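Local coordinates for tyrosine specific protein phosphatase (Trypanosoma cruzi, PDB 4AZ1) that probably removes phosphate groups from phosphotyrosine residues of proteins, at residues D3-Q15 with L243-T255. Residues are numbered along the deposited sequence; the frame is centred on the assembly and turned at random.
Sequences DSNCFPFTKLSVQ and LTHLERGTLTDTT
The F7 ring meets L251 and T252 at once: T252 O lies at its edge, near the ring plane, 4.1 Å from F7 CD1, while L251 CD2 approaches obliquely, 3.8 Å from the same carbon. Over one face, offset toward the rim, lies CB of F9, from the 3-10 turn 8-10 that follows. CG of F7 stands anti to the backbone N (chi1 -162°), which carries the ring past L251 at an oblique angle, toward Y281 and L284.

A second flat group, the amide of N5, works with both ends. Its ND2 gives a nearly straight bond (171°) to L246 O at 2.8 Å, in the amide plane and on a lone pair of that carbonyl; L246 O also receives G249 N. OD1 accepts L251 N at 3.0 Å, from a donor tilted out of the carbonyl plane. Asparagine suits this place because one short side chain supplies both a donor and an acceptor to a helix end. That end is a Schellman motif, with G249 as C-prime residue, where glycine readily takes the positive phi. S4 OG adds a bond to G249 O (2.7 Å), and C6 N one to L251 O (3.0 Å), so S4, N5 and C6 are held by polar bonds, while F7 and L251, both apolar, suit the side facing helix 274-288.

Farther along, the P8 ring packs obliquely against D253; P8 CG lies 3.3 Å from D253 OD1. A water bridges F9 N to that same oxygen, which also forms a salt bridge with R20; an aspartate can serve both partners here.

The contact thus lays the chain's N-terminal end over the loop linking helices 232-247 and 255-266. Beneath it runs helix 274-288, whose Y281 and L284 touch F7, and whose Y281 stacks on F9. R20 brings in helix 14-30; the contact itself lies at the surface, its centre about 23 Å from the centre of the chain.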
loop_
_atom_site.group_PDB
_atom_site.type_symbol
_atom_site.label_atom_id
_atom_site.label_comp_id
_atom_site.label_asym_id
_atom_site.label_seq_id
_atom_site.Cartn_x
_atom_site.Cartn_y
_atom_site.Cartn_z
ATOM N N ASP A 3 46.875 -16.364 -6.818
ATOM C CA ASP A 3 47.718 -15.383 -6.150
ATOM C C ASP A 3 46.951 -14.076 -6.056
ATOM O O ASP A 3 45.719 -14.086 -5.927
ATOM C CB ASP A 3 49.018 -15.165 -6.928
ATOM C CG ASP A 3 49.505 -16.423 -7.628
ATOM O OD1 ASP A 3 48.687 -17.090 -8.297
ATOM O OD2 ASP A 3 50.709 -16.740 -7.515
ATOM N N SER A 4 47.681 -12.958 -6.102
ATOM C CA SER A 4 47.093 -11.611 -6.179
ATOM C C SER A 4 46.135 -11.259 -5.030
ATOM O O SER A 4 46.141 -10.134 -4.519
ATOM C CB SER A 4 46.400 -11.401 -7.530
ATOM O OG SER A 4 45.902 -10.079 -7.642
ATOM N N ASN A 5 45.302 -12.209 -4.629
ATOM C CA ASN A 5 44.498 -12.015 -3.438
ATOM C C ASN A 5 45.371 -12.163 -2.200
ATOM O O ASN A 5 46.227 -13.052 -2.131
ATOM C CB ASN A 5 43.329 -12.995 -3.412
ATOM C CG ASN A 5 42.221 -12.597 -4.372
ATOM O OD1 ASN A 5 42.012 -11.411 -4.635
ATOM N ND2 ASN A 5 41.512 -13.587 -4.907
ATOM N N CYS A 6 45.181 -11.261 -1.244
ATOM C CA CYS A 6 45.844 -11.361 0.049
ATOM C C CYS A 6 44.748 -11.410 1.103
ATOM O O CYS A 6 44.007 -10.436 1.285
ATOM C CB CYS A 6 46.765 -10.156 0.278
ATOM S SG CYS A 6 47.695 -10.175 1.849
ATOM N N PHE A 7 44.612 -12.549 1.774
ATOM C CA PHE A 7 43.595 -12.684 2.807
ATOM C C PHE A 7 44.125 -13.384 4.060
ATOM O O PHE A 7 43.729 -14.514 4.362
ATOM C CB PHE A 7 42.389 -13.434 2.251
ATOM C CG PHE A 7 41.149 -13.261 3.066
ATOM C CD1 PHE A 7 40.626 -11.992 3.289
ATOM C CD2 PHE A 7 40.497 -14.359 3.601
ATOM C CE1 PHE A 7 39.475 -11.820 4.052
ATOM C CE2 PHE A 7 39.338 -14.200 4.353
ATOM C CZ PHE A 7 38.829 -12.927 4.580
ATOM N N PRO A 8 44.999 -12.698 4.813
ATOM C CA PRO A 8 45.662 -13.317 5.971
ATOM C C PRO A 8 44.735 -13.705 7.135
ATOM O O PRO A 8 45.208 -14.361 8.061
ATOM C CB PRO A 8 46.684 -12.255 6.409
ATOM C CG PRO A 8 46.217 -10.974 5.804
ATOM C CD PRO A 8 45.481 -11.328 4.553
ATOM N N PHE A 9 43.455 -13.335 7.075
ATOM C CA PHE A 9 42.467 -13.718 8.094
ATOM C C PHE A 9 42.441 -15.233 8.334
ATOM O O PHE A 9 42.168 -15.704 9.449
ATOM C CB PHE A 9 41.085 -13.231 7.649
ATOM C CG PHE A 9 39.996 -13.453 8.657
ATOM C CD1 PHE A 9 39.771 -12.526 9.669
ATOM C CD2 PHE A 9 39.168 -14.569 8.574
ATOM C CE1 PHE A 9 38.751 -12.713 10.599
ATOM C CE2 PHE A 9 38.141 -14.762 9.501
ATOM C CZ PHE A 9 37.939 -13.829 10.519
ATOM N N THR A 10 42.722 -16.002 7.287
ATOM C CA THR A 10 42.683 -17.460 7.392
ATOM C C THR A 10 43.916 -18.018 8.087
ATOM O O THR A 10 43.981 -19.216 8.380
ATOM C CB THR A 10 42.554 -18.142 6.009
ATOM O OG1 THR A 10 43.601 -17.680 5.148
ATOM C CG2 THR A 10 41.196 -17.834 5.382
ATOM N N LYS A 11 44.892 -17.155 8.355
ATOM C CA LYS A 11 46.104 -17.590 9.051
ATOM C C LYS A 11 45.968 -17.497 10.573
ATOM O O LYS A 11 46.744 -18.106 11.312
ATOM C CB LYS A 11 47.313 -16.775 8.586
ATOM C CG LYS A 11 47.792 -17.110 7.182
ATOM C CD LYS A 11 49.198 -16.574 6.954
ATOM C CE LYS A 11 49.614 -16.701 5.488
ATOM N NZ LYS A 11 49.334 -18.054 4.910
ATOM N N LEU A 12 44.987 -16.725 11.029
ATOM C CA LEU A 12 44.775 -16.494 12.455
ATOM C C LEU A 12 44.103 -17.693 13.114
ATOM O O LEU A 12 43.342 -18.410 12.469
ATOM C CB LEU A 12 43.886 -15.268 12.668
ATOM C CG LEU A 12 44.329 -13.911 12.121
ATOM C CD1 LEU A 12 43.173 -12.922 12.222
ATOM C CD2 LEU A 12 45.569 -13.384 12.858
ATOM N N SER A 13 44.377 -17.900 14.402
ATOM C CA SER A 13 43.675 -18.923 15.167
ATOM C C SER A 13 42.184 -18.582 15.233
ATOM O O SER A 13 41.795 -17.435 14.984
ATOM C CB SER A 13 44.249 -19.014 16.575
ATOM O OG SER A 13 43.943 -17.843 17.308
ATOM N N VAL A 14 41.351 -19.570 15.561
ATOM C CA VAL A 14 39.912 -19.339 15.719
ATOM C C VAL A 14 39.619 -18.191 16.696
ATOM O O VAL A 14 38.804 -17.308 16.408
ATOM C CB VAL A 14 39.160 -20.612 16.181
ATOM C CG1 VAL A 14 37.668 -20.329 16.289
ATOM C CG2 VAL A 14 39.392 -21.765 15.217
ATOM N N GLN A 15 40.294 -18.193 17.838
ATOM C CA GLN A 15 40.097 -17.137 18.824
ATOM C C GLN A 15 40.478 -15.756 18.273
ATOM O O GLN A 15 39.739 -14.786 18.453
ATOM C CB GLN A 15 40.886 -17.444 20.107
ATOM C CG GLN A 15 40.592 -16.489 21.264
ATOM C CD GLN A 15 39.124 -16.517 21.688
ATOM O OE1 GLN A 15 38.449 -17.544 21.568
ATOM N NE2 GLN A 15 38.624 -15.382 22.179
ATOM N N LEU A 243 33.139 -10.668 -2.458
ATOM C CA LEU A 243 33.393 -11.791 -3.362
ATOM C C LEU A 243 33.790 -11.339 -4.763
ATOM O O LEU A 243 34.531 -12.037 -5.452
ATOM C CB LEU A 243 32.200 -12.755 -3.420
ATOM C CG LEU A 243 32.064 -13.651 -2.184
ATOM C CD1 LEU A 243 30.657 -14.216 -2.056
ATOM C CD2 LEU A 243 33.082 -14.778 -2.241
ATOM N N THR A 244 33.299 -10.175 -5.178
ATOM C CA THR A 244 33.694 -9.608 -6.466
ATOM C C THR A 244 35.174 -9.237 -6.420
ATOM O O THR A 244 35.911 -9.478 -7.379
ATOM C CB THR A 244 32.852 -8.373 -6.835
ATOM O OG1 THR A 244 31.461 -8.729 -6.897
ATOM C CG2 THR A 244 33.289 -7.818 -8.185
ATOM N N HIS A 245 35.623 -8.667 -5.304
ATOM C CA HIS A 245 37.057 -8.391 -5.147
ATOM C C HIS A 245 37.886 -9.668 -5.235
ATOM O O HIS A 245 38.950 -9.689 -5.863
ATOM C CB HIS A 245 37.328 -7.646 -3.833
ATOM C CG HIS A 245 36.948 -6.203 -3.890
ATOM N ND1 HIS A 245 37.717 -5.258 -4.537
ATOM C CD2 HIS A 245 35.858 -5.548 -3.424
ATOM C CE1 HIS A 245 37.126 -4.081 -4.449
ATOM N NE2 HIS A 245 35.999 -4.228 -3.773
ATOM N N LEU A 246 37.380 -10.732 -4.615
ATOM C CA LEU A 246 38.048 -12.029 -4.636
ATOM C C LEU A 246 38.184 -12.516 -6.075
ATOM O O LEU A 246 39.256 -12.952 -6.496
ATOM C CB LEU A 246 37.247 -13.033 -3.792
ATOM C CG LEU A 246 37.792 -14.455 -3.579
ATOM C CD1 LEU A 246 37.278 -15.030 -2.267
ATOM C CD2 LEU A 246 37.418 -15.386 -4.726
ATOM N N GLU A 247 37.085 -12.436 -6.819
ATOM C CA GLU A 247 37.038 -12.909 -8.204
ATOM C C GLU A 247 37.905 -12.110 -9.186
ATOM O O GLU A 247 38.304 -12.636 -10.227
ATOM C CB GLU A 247 35.583 -12.945 -8.695
ATOM C CG GLU A 247 34.784 -14.131 -8.175
ATOM C CD GLU A 247 33.301 -14.047 -8.525
ATOM O OE1 GLU A 247 32.804 -12.930 -8.808
ATOM O OE2 GLU A 247 32.628 -15.104 -8.517
ATOM N N ARG A 248 38.176 -10.844 -8.871
ATOM C CA ARG A 248 39.015 -10.021 -9.739
ATOM C C ARG A 248 40.391 -9.747 -9.114
ATOM O O ARG A 248 41.117 -8.835 -9.536
ATOM C CB ARG A 248 38.297 -8.736 -10.201
ATOM C CG ARG A 248 37.797 -7.834 -9.099
ATOM C CD ARG A 248 37.119 -6.569 -9.620
ATOM N NE ARG A 248 36.096 -6.801 -10.643
ATOM C CZ ARG A 248 35.262 -5.861 -11.088
ATOM N NH1 ARG A 248 35.321 -4.636 -10.583
ATOM N NH2 ARG A 248 34.361 -6.138 -12.029
ATOM N N GLY A 249 40.743 -10.556 -8.113
ATOM C CA GLY A 249 42.099 -10.579 -7.595
ATOM C C GLY A 249 42.473 -9.367 -6.766
ATOM O O GLY A 249 43.657 -9.081 -6.580
ATOM N N THR A 250 41.469 -8.662 -6.250
ATOM C CA THR A 250 41.726 -7.446 -5.484
ATOM C C THR A 250 41.320 -7.542 -4.009
ATOM O O THR A 250 41.253 -6.524 -3.314
ATOM C CB THR A 250 41.050 -6.234 -6.127
ATOM O OG1 THR A 250 39.729 -6.602 -6.540
ATOM C CG2 THR A 250 41.842 -5.769 -7.346
ATOM N N LEU A 251 41.051 -8.758 -3.537
ATOM C CA LEU A 251 40.853 -8.991 -2.108
ATOM C C LEU A 251 42.106 -8.587 -1.336
ATOM O O LEU A 251 43.221 -8.974 -1.694
ATOM C CB LEU A 251 40.555 -10.465 -1.851
ATOM C CG LEU A 251 40.074 -10.890 -0.461
ATOM C CD1 LEU A 251 38.790 -10.149 -0.073
ATOM C CD2 LEU A 251 39.841 -12.394 -0.421
ATOM N N THR A 252 41.937 -7.788 -0.286
ATOM C CA THR A 252 43.066 -7.452 0.579
ATOM C C THR A 252 42.682 -7.751 2.017
ATOM O O THR A 252 41.543 -8.124 2.295
ATOM C CB THR A 252 43.472 -5.971 0.482
ATOM O OG1 THR A 252 42.459 -5.162 1.094
ATOM C CG2 THR A 252 43.695 -5.540 -0.992
ATOM N N ASP A 253 43.622 -7.553 2.931
ATOM C CA ASP A 253 43.384 -7.814 4.347
ATOM C C ASP A 253 42.317 -6.876 4.926
ATOM O O ASP A 253 41.739 -7.158 5.973
ATOM C CB ASP A 253 44.722 -7.703 5.111
ATOM C CG ASP A 253 44.595 -8.047 6.588
ATOM O OD1 ASP A 253 43.823 -8.972 6.951
ATOM O OD2 ASP A 253 45.278 -7.381 7.391
ATOM N N THR A 254 42.031 -5.780 4.225
ATOM C CA THR A 254 41.102 -4.766 4.719
ATOM C C THR A 254 39.804 -4.682 3.917
ATOM O O THR A 254 38.939 -3.850 4.215
ATOM C CB THR A 254 41.758 -3.364 4.728
ATOM O OG1 THR A 254 42.098 -2.983 3.387
ATOM C CG2 THR A 254 43.014 -3.350 5.596
ATOM N N THR A 255 39.665 -5.536 2.904
ATOM C CA THR A 255 38.486 -5.511 2.026
ATOM C C THR A 255 37.138 -5.498 2.755
ATOM O O THR A 255 36.259 -4.698 2.407
ATOM C CB THR A 255 38.481 -6.689 1.031
ATOM O OG1 THR A 255 39.640 -6.623 0.206
ATOM C CG2 THR A 255 37.246 -6.646 0.141
HETATM O O HOH W 1 42.306 -10.949 5.711
#